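Local coordinates for protein predicted ATPase of the ABC class (Vibrio vulnificus, PDB 5D6A) that probably hydrolyses ATP as a P-loop ATPase of the ABC class, and here holds the ATP analogue AMP-PNP, at residues S356-D361 and I403-V408. Residues are numbered along the deposited sequence; the frame is centred on the assembly and turned at random.
Sequences STLLID and ISTIIV. With ANP (phosphoaminophosphonic acid-adenylate ester), chain C.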
loop_
_atom_site.group_PDB
_atom_site.type_symbol
_atom_site.label_atom_id
_atom_site.label_comp_id
_atom_site.label_asym_id
_atom_site.label_seq_id
_atom_site.Cartn_x
_atom_site.Cartn_y
_atom_site.Cartn_z
ATOM N N SER A 356 -20.064 2.263 16.634
ATOM C CA SER A 356 -21.520 2.321 16.470
ATOM C C SER A 356 -21.941 2.112 15.023
ATOM O O SER A 356 -23.106 1.820 14.740
ATOM C CB SER A 356 -22.048 3.675 16.934
ATOM O OG SER A 356 -21.713 3.938 18.277
ATOM N N THR A 357 -20.998 2.272 14.104
ATOM C CA THR A 357 -21.308 2.123 12.695
ATOM C C THR A 357 -20.193 1.392 11.965
ATOM O O THR A 357 -19.013 1.612 12.228
ATOM C CB THR A 357 -21.546 3.498 12.046
ATOM O OG1 THR A 357 -22.579 4.191 12.765
ATOM C CG2 THR A 357 -21.943 3.350 10.583
ATOM N N LEU A 358 -20.588 0.512 11.052
ATOM C CA LEU A 358 -19.651 -0.275 10.266
ATOM C C LEU A 358 -19.885 0.007 8.797
ATOM O O LEU A 358 -21.018 -0.042 8.329
ATOM C CB LEU A 358 -19.851 -1.761 10.548
ATOM C CG LEU A 358 -19.643 -2.190 11.999
ATOM C CD1 LEU A 358 -20.101 -3.624 12.192
ATOM C CD2 LEU A 358 -18.193 -2.014 12.422
ATOM N N LEU A 359 -18.813 0.305 8.073
ATOM C CA LEU A 359 -18.905 0.603 6.651
ATOM C C LEU A 359 -18.294 -0.550 5.874
ATOM O O LEU A 359 -17.195 -0.993 6.186
ATOM C CB LEU A 359 -18.175 1.912 6.342
ATOM C CG LEU A 359 -18.581 3.095 7.231
ATOM C CD1 LEU A 359 -17.766 4.330 6.885
ATOM C CD2 LEU A 359 -20.072 3.387 7.123
ATOM N N ILE A 360 -19.013 -1.046 4.871
ATOM C CA ILE A 360 -18.543 -2.173 4.065
ATOM C C ILE A 360 -18.782 -1.936 2.585
ATOM O O ILE A 360 -19.816 -1.398 2.196
ATOM C CB ILE A 360 -19.245 -3.484 4.478
ATOM C CG1 ILE A 360 -18.927 -3.806 5.940
ATOM C CG2 ILE A 360 -18.819 -4.633 3.571
ATOM C CD1 ILE A 360 -19.609 -5.048 6.463
ATOM N N ASP A 361 -17.816 -2.342 1.765
ATOM C CA ASP A 361 -17.913 -2.204 0.315
ATOM C C ASP A 361 -17.692 -3.582 -0.292
ATOM O O ASP A 361 -16.597 -4.138 -0.208
ATOM C CB ASP A 361 -16.882 -1.198 -0.205
ATOM C CG ASP A 361 -17.036 -0.909 -1.693
ATOM O OD1 ASP A 361 -17.711 -1.687 -2.400
ATOM O OD2 ASP A 361 -16.469 0.102 -2.159
ATOM N N ILE A 403 -25.918 -1.444 16.568
ATOM C CA ILE A 403 -24.825 -1.059 15.677
ATOM C C ILE A 403 -25.333 -0.956 14.242
ATOM O O ILE A 403 -25.817 -1.936 13.675
ATOM C CB ILE A 403 -23.662 -2.069 15.733
ATOM C CG1 ILE A 403 -23.045 -2.080 17.136
ATOM C CG2 ILE A 403 -22.601 -1.719 14.691
ATOM C CD1 ILE A 403 -21.936 -3.096 17.319
ATOM N N SER A 404 -25.218 0.233 13.659
ATOM C CA SER A 404 -25.665 0.461 12.286
ATOM C C SER A 404 -24.614 0.013 11.271
ATOM O O SER A 404 -23.428 -0.088 11.586
ATOM C CB SER A 404 -26.006 1.933 12.080
ATOM O OG SER A 404 -27.051 2.333 12.952
ATOM N N THR A 405 -25.062 -0.259 10.050
ATOM C CA THR A 405 -24.172 -0.711 8.989
ATOM C C THR A 405 -24.612 -0.166 7.639
ATOM O O THR A 405 -25.789 -0.236 7.285
ATOM C CB THR A 405 -24.135 -2.251 8.909
ATOM O OG1 THR A 405 -23.709 -2.790 10.166
ATOM C CG2 THR A 405 -23.179 -2.716 7.821
ATOM N N ILE A 406 -23.657 0.376 6.892
ATOM C CA ILE A 406 -23.919 0.911 5.564
ATOM C C ILE A 406 -23.088 0.071 4.602
ATOM O O ILE A 406 -21.872 -0.050 4.776
ATOM C CB ILE A 406 -23.545 2.399 5.467
ATOM C CG1 ILE A 406 -24.180 3.175 6.628
ATOM C CG2 ILE A 406 -23.985 2.969 4.126
ATOM C CD1 ILE A 406 -23.838 4.647 6.650
ATOM N N ILE A 407 -23.739 -0.515 3.596
ATOM C CA ILE A 407 -23.044 -1.403 2.663
ATOM C C ILE A 407 -23.278 -1.085 1.186
ATOM O O ILE A 407 -24.418 -0.964 0.740
ATOM C CB ILE A 407 -23.479 -2.871 2.884
ATOM C CG1 ILE A 407 -23.473 -3.213 4.373
ATOM C CG2 ILE A 407 -22.581 -3.831 2.108
ATOM C CD1 ILE A 407 -23.878 -4.637 4.675
ATOM N N VAL A 408 -22.184 -0.959 0.439
ATOM C CA VAL A 408 -22.248 -0.752 -1.000
ATOM C C VAL A 408 -22.286 -2.151 -1.590
ATOM O O VAL A 408 -21.371 -2.940 -1.362
ATOM C CB VAL A 408 -21.020 0.009 -1.537
ATOM C CG1 VAL A 408 -20.989 -0.023 -3.058
ATOM C CG2 VAL A 408 -21.017 1.442 -1.027
HETATM P PG ANP C . -18.120 0.579 -6.288
HETATM O O1G ANP C . -18.662 0.988 -4.941
HETATM O O2G ANP C . -16.705 0.050 -6.236
HETATM O O3G ANP C . -19.089 -0.284 -7.060
HETATM P PB ANP C . -19.209 2.587 -8.333
HETATM O O1B ANP C . -20.506 2.763 -7.604
HETATM O O2B ANP C . -19.176 1.597 -9.475
HETATM N N3B ANP C . -17.984 2.084 -7.180
HETATM P PA ANP C . -17.686 4.962 -8.325
HETATM O O1A ANP C . -18.281 5.975 -7.384
HETATM O O2A ANP C . -16.563 4.082 -7.834
HETATM O O3A ANP C . -18.856 4.039 -8.932
HETATM O "O5'" ANP C . -17.158 5.722 -9.634
HETATM C "C5'" ANP C . -18.004 6.612 -10.347
HETATM C "C4'" ANP C . -17.163 7.598 -11.148
HETATM O "O4'" ANP C . -17.950 8.762 -11.411
HETATM C "C3'" ANP C . -15.920 8.071 -10.408
HETATM O "O3'" ANP C . -14.835 8.249 -11.328
HETATM C "C2'" ANP C . -16.330 9.386 -9.783
HETATM O "O2'" ANP C . -15.239 10.312 -9.728
HETATM C "C1'" ANP C . -17.462 9.886 -10.676
HETATM N N9 ANP C . -18.564 10.487 -9.888
HETATM C C8 ANP C . -19.141 9.976 -8.778
HETATM N N7 ANP C . -20.116 10.806 -8.325
HETATM C C5 ANP C . -20.173 11.863 -9.154
HETATM C C6 ANP C . -20.975 13.104 -9.254
HETATM N N6 ANP C . -21.939 13.380 -8.348
HETATM N N1 ANP C . -20.712 13.948 -10.279
HETATM C C2 ANP C . -19.753 13.687 -11.194
HETATM N N3 ANP C . -18.991 12.574 -11.153
HETATM C C4 ANP C . -19.151 11.646 -10.180
HETATM O O HOH W 1 -25.736 2.983 15.466
#
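S356 and I403 open a parallel strand pair that runs in register from T357–S404 to D361–V408, the two axes 4.6 Å apart and only 14° from parallel. Five backbone hydrogen bonds join the strands, each from an amide of one to a carbonyl of the other, the donor coming from either strand in turn, as with I406 N to L358 O at 3.0 Å. The carbonyl of S356, bonded to S404 N, also accepts a bond from a water, which in turn accepts one from S404 OG; that hydroxyl is hydrogen-bonded to G259 N as well.

On the face carrying L358, I360, T405 and I407, the beta-branched I360, T405 and I407 suit the extended backbone, while L358 adds a longer apolar arm. I407 lies beside I360, its CG2 4.1 Å from I360 CB; with CG2 anti to the backbone N, this methyl also leans over I360 O. Nearer the start, the side chains of L358 and I403 cross at an angle, L358 CD1 lying 4.0 Å from I403 CG2. The other face is polar at its start, with T357 and S404, and apolar in the middle, where L359 CD2 reaches across to I406 CB, also 4.0 Å away. It ends with D361, its CG anti to the backbone N (chi1 -174°), alongside V408, with OD1 3.7 Å from V408 CG1. Both belong to the AMP-PNP pocket. D361 is held by D363 N at OD1 and S272 OG at OD2, consistent with the Walker B aspartate of an ABC ATPase, while compact V408 sits close to the gamma phosphate.

These are neighbouring interior strands of the P-loop core sheet: 357-361 is flanked by 301-302, and 404-408 by 260-264. Helix 390-401 packs on L358, I360, T405 and I407, with helix 339-352 also touching L358; helix 271-280 covers L359, D361 and V408 across the sheet.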